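Side-chain contacts in Cap5O (Staphylococcus aureus, PDB 3OJO), which is a UDP-N-acetyl-mannosamine dehydrogenase that binds NAD and takes part in the biosynthesis of the capsular polysaccharide: residues P142-E145 / T150-E153; S335-I340 / I380-S385. All coordinates share one frame; numbering follows the deposited sequence.

Interaction 1 (P142-E145 / T150-E153); sequences PVIE and TIGE
I151 sends one methyl, CD1, into the angle between the side chains of E145 and I144 in the last turn of helix 135-145. On one side it meets the aliphatic part of E145, with I151 CD1 3.4 Å from E145 CG; on the other it touches the branch methyl of I144, with I151 CD1 3.8 Å from I144 CG2. The modelled CG1-CD1 bond of I151 is short, so the tightness of the first approach is doubtful. Both helix side chains run roughly at right angles to I151. The extended chain of E145 (chi2 177°) carries it across I151 CD1, so that the methyl meets CG first and then the carboxylate itself, E145 CD and OE2 each lying 3.7 Å from I151 CD1. I144 divides its work: CG2 faces I151, while the longer arm leads away from it. Around this pair, I144 also packs on L112 of helix 106-115 and on F149 and I155, and I151 rests on V183. The backbone of I151 is set by a type II beta turn, closed by a bond from E153 N to T150 O of 3.2 Å, with G152 at the positive-phi corner (95°); a weak hydrogen bond from T150 N to D154 OD2 lies beside it. The turn belongs to the connection from helix 135-145 to strand 156-159, part of a beta-alpha-beta crossover in the Rossmann-type NAD-binding domain. Although a carboxylate takes part, no hydrogen bond joins the two segments: E145 touches through its CG methylene and its carboxylate alike, and cohesion here is van der Waals in kind.

Interaction 2 (S335-I340 / I380-S385); sequences SPAFDI and ILSDHS
With chi1 at -51° and chi2 at 175°, L381 turns its CG beside its own backbone N and stretches toward helix 336-346, where both its methyls meet I340, CD1 near the branch point and CD2 at the tip. L381 CD1 lies 3.7 Å from I340 CB and also reaches A337 O at 3.5 Å, whereas L381 CD2 meets I340 CD1 at 3.7 Å. Nearer the backbone, A337 CB sits 3.6 Å from L381 CB; with only a methyl on A337, loop and helix approach to 5.2 Å between A337 CA and L381 CA. V302 of helix 286-312 touches both L381 and I340 and extends the apolar cluster.

Polar groups border it. S335 is the N-cap, its OG accepting from F338 N at 3.0 Å (160° at the hydrogen) and also bonded to L323 O. S382 OG, 4.0 Å from A337 CB, is hydrogen-bonded to T324 O, while S382 CB lies over one face of the H384 ring toward its rim.

A helix starting at the C-terminal edge of a parallel sheet (336-346, after strand 317-321), beside the loop leaving the neighbouring strand 377-380, is characteristic of Rossmann-like alpha/beta domains, here the family's UDP-binding domain.

Overall arrangement
Interaction 1 comes first along the chain and is complete before interaction 2 begins. Their centres are 44 Å apart, on opposite sides of the chain's centre, and their nearest atoms are still about 31 Å from each other. Each belongs to a different alpha/beta unit: 142-145 with 150-153 lies beside the eight-stranded sheet of the NAD-binding domain, and 335-340 with 380-385 at the five-stranded parallel sheet of the UDP-binding domain, with long helix 208-238 between them in sequence. The first is remote from annotated sites; in the second, the A337 side chain is about 11 Å from that of R333, seen to bind NAD. In each, a helix end (C-terminal, then N-terminal) meets a loop through apolar side chains, locally within its domain.

Interaction 1 (P142-E145 / T150-E153)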
ATOM      1  N   PRO B 142      16.799  29.986   2.833  1.00 54.27           N
ATOM      2  CA  PRO B 142      17.063  31.233   2.076  1.00 54.07           C
ATOM      3  C   PRO B 142      16.597  32.532   2.731  1.00 58.06           C
ATOM      4  O   PRO B 142      17.256  33.560   2.580  1.00 59.59           O
ATOM      5  CB  PRO B 142      16.308  31.017   0.771  1.00 56.06           C
ATOM      6  CG  PRO B 142      16.263  29.548   0.627  1.00 61.19           C
ATOM      7  CD  PRO B 142      16.018  29.046   2.009  1.00 56.36           C
ATOM      8  N   VAL B 143      15.467  32.487   3.441  1.00 52.64           N
ATOM      9  CA  VAL B 143      14.894  33.631   4.151  1.00 50.81           C
ATOM     10  C   VAL B 143      15.838  34.038   5.300  1.00 54.88           C
ATOM     11  O   VAL B 143      16.121  35.226   5.476  1.00 54.14           O
ATOM     12  CB  VAL B 143      13.447  33.321   4.630  1.00 52.90           C
ATOM     13  CG1 VAL B 143      12.928  34.374   5.604  1.00 52.18           C
ATOM     14  CG2 VAL B 143      12.502  33.185   3.441  1.00 52.47           C
ATOM     15  N   ILE B 144      16.326  33.047   6.058  1.00 51.53           N
ATOM     16  CA  ILE B 144      17.220  33.277   7.178  1.00 52.44           C
ATOM     17  C   ILE B 144      18.598  33.726   6.699  1.00 61.52           C
ATOM     18  O   ILE B 144      19.163  34.665   7.257  1.00 62.35           O
ATOM     19  CB  ILE B 144      17.244  32.052   8.129  1.00 55.12           C
ATOM     20  CG1 ILE B 144      16.090  32.135   9.157  1.00 56.02           C
ATOM     21  CG2 ILE B 144      18.552  31.977   8.863  1.00 54.24           C
ATOM     22  CD1 ILE B 144      14.816  31.610   8.747  1.00 67.30           C
ATOM     23  N   GLU B 145      19.115  33.094   5.634  1.00 60.24           N
ATOM     24  CA  GLU B 145      20.415  33.445   5.054  1.00 60.34           C
ATOM     25  C   GLU B 145      20.433  34.842   4.416  1.00 65.54           C
ATOM     26  O   GLU B 145      21.496  35.460   4.320  1.00 64.70           O
ATOM     27  CB  GLU B 145      20.923  32.349   4.114  1.00 61.36           C
ATOM     28  CG  GLU B 145      21.594  31.223   4.895  1.00 68.45           C
ATOM     29  CD  GLU B 145      22.082  30.025   4.109  1.00 85.42           C
ATOM     30  OE1 GLU B 145      21.493  29.732   3.044  1.00 63.22           O
ATOM     31  OE2 GLU B 145      23.048  29.369   4.565  1.00 82.56           O
ATOM     32  N   THR B 150      24.059  32.277   9.135  1.00 72.79           N
ATOM     33  CA  THR B 150      24.669  31.052   8.611  1.00 72.92           C
ATOM     34  C   THR B 150      24.093  29.881   9.411  1.00 76.14           C
ATOM     35  O   THR B 150      24.265  29.820  10.636  1.00 75.26           O
ATOM     36  CB  THR B 150      26.211  31.169   8.612  1.00 81.84           C
ATOM     37  OG1 THR B 150      26.571  32.212   7.704  1.00 80.05           O
ATOM     38  CG2 THR B 150      26.914  29.877   8.197  1.00 80.09           C
ATOM     39  N   ILE B 151      23.380  28.984   8.714  1.00 72.10           N
ATOM     40  CA  ILE B 151      22.694  27.829   9.316  1.00 71.26           C
ATOM     41  C   ILE B 151      23.701  26.796   9.823  1.00 72.79           C
ATOM     42  O   ILE B 151      24.572  26.362   9.066  1.00 71.00           O
ATOM     43  CB  ILE B 151      21.580  27.255   8.381  1.00 73.96           C
ATOM     44  CG1 ILE B 151      20.418  28.260   8.188  1.00 74.17           C
ATOM     45  CG2 ILE B 151      21.007  25.928   8.907  1.00 73.87           C
ATOM     46  CD1 ILE B 151      20.496  29.131   7.277  1.00 79.54           C
ATOM     47  N   GLY B 152      23.587  26.451  11.106  1.00 70.00           N
ATOM     48  CA  GLY B 152      24.483  25.510  11.766  1.00 70.71           C
ATOM     49  C   GLY B 152      25.614  26.209  12.488  1.00 76.51           C
ATOM     50  O   GLY B 152      26.362  25.572  13.240  1.00 76.36           O
ATOM     51  N   GLU B 153      25.724  27.536  12.275  1.00 73.83           N
ATOM     52  CA  GLU B 153      26.745  28.393  12.872  1.00 73.68           C
ATOM     53  C   GLU B 153      26.100  29.450  13.761  1.00 76.38           C
ATOM     54  O   GLU B 153      26.291  29.417  14.981  1.00 76.04           O
ATOM     55  CB  GLU B 153      27.621  29.032  11.772  1.00 75.12           C
ATOM     56  CG  GLU B 153      29.094  29.092  12.133  1.00 86.39           C
ATOM     57  CD  GLU B 153      30.042  29.145  10.953  1.00101.86           C
ATOM     58  OE1 GLU B 153      30.198  28.105  10.271  1.00 75.49           O
ATOM     59  OE2 GLU B 153      30.741  30.173  10.806  1.00 97.57           O
TER

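Interaction 2 (S335-I340 / I380-S385)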
ATOM      1  N   SER B 335     -13.743  17.024   5.917  1.00 45.09           N
ATOM      2  CA  SER B 335     -14.432  15.782   6.263  1.00 42.39           C
ATOM      3  C   SER B 335     -15.228  15.188   5.085  1.00 46.09           C
ATOM      4  O   SER B 335     -16.095  15.866   4.504  1.00 46.00           O
ATOM      5  CB  SER B 335     -15.338  16.011   7.468  1.00 41.31           C
ATOM      6  OG  SER B 335     -16.403  15.084   7.548  1.00 42.05           O
ATOM      7  N   PRO B 336     -14.986  13.905   4.743  1.00 42.23           N
ATOM      8  CA  PRO B 336     -15.792  13.277   3.678  1.00 41.19           C
ATOM      9  C   PRO B 336     -17.262  13.072   4.119  1.00 43.07           C
ATOM     10  O   PRO B 336     -18.165  13.135   3.296  1.00 41.05           O
ATOM     11  CB  PRO B 336     -15.051  11.978   3.393  1.00 43.00           C
ATOM     12  CG  PRO B 336     -14.344  11.642   4.684  1.00 47.83           C
ATOM     13  CD  PRO B 336     -14.017  12.956   5.338  1.00 43.71           C
ATOM     14  N   ALA B 337     -17.495  12.888   5.439  1.00 41.06           N
ATOM     15  CA  ALA B 337     -18.819  12.721   6.075  1.00 40.81           C
ATOM     16  C   ALA B 337     -19.652  14.018   5.921  1.00 46.00           C
ATOM     17  O   ALA B 337     -20.839  13.955   5.601  1.00 44.97           O
ATOM     18  CB  ALA B 337     -18.648  12.377   7.547  1.00 40.53           C
ATOM     19  N   PHE B 338     -19.009  15.188   6.105  1.00 43.14           N
ATOM     20  CA  PHE B 338     -19.665  16.475   5.928  1.00 42.77           C
ATOM     21  C   PHE B 338     -19.919  16.705   4.466  1.00 45.81           C
ATOM     22  O   PHE B 338     -20.968  17.242   4.125  1.00 46.38           O
ATOM     23  CB  PHE B 338     -18.850  17.641   6.515  1.00 44.86           C
ATOM     24  CG  PHE B 338     -19.673  18.902   6.521  1.00 47.35           C
ATOM     25  CD1 PHE B 338     -20.574  19.159   7.547  1.00 51.38           C
ATOM     26  CD2 PHE B 338     -19.625  19.788   5.450  1.00 50.39           C
ATOM     27  CE1 PHE B 338     -21.369  20.305   7.534  1.00 51.71           C
ATOM     28  CE2 PHE B 338     -20.456  20.912   5.418  1.00 53.44           C
ATOM     29  CZ  PHE B 338     -21.312  21.164   6.466  1.00 51.09           C
ATOM     30  N   ASP B 339     -18.964  16.311   3.595  1.00 41.30           N
ATOM     31  CA  ASP B 339     -19.099  16.427   2.141  1.00 40.26           C
ATOM     32  C   ASP B 339     -20.328  15.702   1.615  1.00 43.30           C
ATOM     33  O   ASP B 339     -21.052  16.252   0.782  1.00 41.83           O
ATOM     34  CB  ASP B 339     -17.825  15.957   1.451  1.00 41.98           C
ATOM     35  CG  ASP B 339     -16.707  16.974   1.557  1.00 52.02           C
ATOM     36  OD1 ASP B 339     -15.658  16.777   0.891  1.00 53.51           O
ATOM     37  OD2 ASP B 339     -16.886  17.983   2.280  1.00 51.47           O
ATOM     38  N   ILE B 340     -20.628  14.525   2.208  1.00 41.07           N
ATOM     39  CA  ILE B 340     -21.793  13.695   1.880  1.00 41.09           C
ATOM     40  C   ILE B 340     -23.063  14.407   2.324  1.00 46.84           C
ATOM     41  O   ILE B 340     -23.992  14.530   1.525  1.00 46.86           O
ATOM     42  CB  ILE B 340     -21.669  12.232   2.431  1.00 43.40           C
ATOM     43  CG1 ILE B 340     -20.501  11.486   1.737  1.00 44.56           C
ATOM     44  CG2 ILE B 340     -22.966  11.446   2.241  1.00 43.00           C
ATOM     45  CD1 ILE B 340     -19.854  10.383   2.495  1.00 45.73           C
ATOM     46  N   ILE B 380     -24.303   5.781   8.273  1.00 43.46           N
ATOM     47  CA  ILE B 380     -23.134   5.892   9.151  1.00 43.51           C
ATOM     48  C   ILE B 380     -21.833   6.263   8.384  1.00 45.22           C
ATOM     49  O   ILE B 380     -21.292   5.471   7.607  1.00 43.29           O
ATOM     50  CB  ILE B 380     -22.979   4.733  10.154  1.00 46.72           C
ATOM     51  CG1 ILE B 380     -24.344   4.337  10.739  1.00 46.12           C
ATOM     52  CG2 ILE B 380     -21.963   5.117  11.242  1.00 49.35           C
ATOM     53  CD1 ILE B 380     -24.305   3.349  11.805  1.00 51.67           C
ATOM     54  N   LEU B 381     -21.358   7.490   8.634  1.00 40.66           N
ATOM     55  CA  LEU B 381     -20.205   8.106   7.975  1.00 39.28           C
ATOM     56  C   LEU B 381     -18.989   8.353   8.866  1.00 44.12           C
ATOM     57  O   LEU B 381     -17.914   8.626   8.325  1.00 41.78           O
ATOM     58  CB  LEU B 381     -20.616   9.402   7.253  1.00 38.01           C
ATOM     59  CG  LEU B 381     -21.799   9.360   6.302  1.00 39.40           C
ATOM     60  CD1 LEU B 381     -22.088  10.718   5.806  1.00 37.22           C
ATOM     61  CD2 LEU B 381     -21.560   8.395   5.139  1.00 41.90           C
ATOM     62  N   SER B 382     -19.137   8.194  10.212  1.00 43.74           N
ATOM     63  CA  SER B 382     -18.044   8.325  11.197  1.00 44.55           C
ATOM     64  C   SER B 382     -17.995   7.127  12.131  1.00 49.20           C
ATOM     65  O   SER B 382     -19.038   6.571  12.449  1.00 49.81           O
ATOM     66  CB  SER B 382     -18.171   9.617  11.997  1.00 47.30           C
ATOM     67  OG  SER B 382     -18.141  10.735  11.123  1.00 54.30           O
ATOM     68  N   ASP B 383     -16.795   6.720  12.555  1.00 46.55           N
ATOM     69  CA  ASP B 383     -16.623   5.576  13.454  1.00 47.13           C
ATOM     70  C   ASP B 383     -16.536   5.986  14.957  1.00 53.27           C
ATOM     71  O   ASP B 383     -15.626   5.574  15.688  1.00 53.04           O
ATOM     72  CB  ASP B 383     -15.463   4.648  12.993  1.00 48.86           C
ATOM     73  CG  ASP B 383     -14.077   5.273  12.929  1.00 59.02           C
ATOM     74  OD1 ASP B 383     -13.961   6.506  13.130  1.00 60.50           O
ATOM     75  OD2 ASP B 383     -13.115   4.538  12.646  1.00 66.48           O
ATOM     76  N   HIS B 384     -17.523   6.783  15.408  1.00 50.32           N
ATOM     77  CA  HIS B 384     -17.648   7.215  16.792  1.00 50.71           C
ATOM     78  C   HIS B 384     -17.928   6.010  17.683  1.00 57.99           C
ATOM     79  O   HIS B 384     -18.716   5.144  17.302  1.00 57.79           O
ATOM     80  CB  HIS B 384     -18.781   8.235  16.932  1.00 50.86           C
ATOM     81  CG  HIS B 384     -18.525   9.530  16.237  1.00 53.47           C
ATOM     82  ND1 HIS B 384     -17.319  10.192  16.367  1.00 54.85           N
ATOM     83  CD2 HIS B 384     -19.353  10.274  15.475  1.00 55.47           C
ATOM     84  CE1 HIS B 384     -17.434  11.297  15.656  1.00 54.85           C
ATOM     85  NE2 HIS B 384     -18.642  11.394  15.103  1.00 55.57           N
ATOM     86  N   SER B 385     -17.270   5.952  18.861  1.00 57.31           N
ATOM     87  CA  SER B 385     -17.399   4.877  19.862  1.00 57.72           C
ATOM     88  C   SER B 385     -18.852   4.570  20.215  1.00 61.99           C
ATOM     89  O   SER B 385     -19.214   3.402  20.362  1.00 61.53           O
ATOM     90  CB  SER B 385     -16.622   5.237  21.121  1.00 62.35           C
ATOM     91  OG  SER B 385     -15.229   5.090  20.898  1.00 74.36           O
TER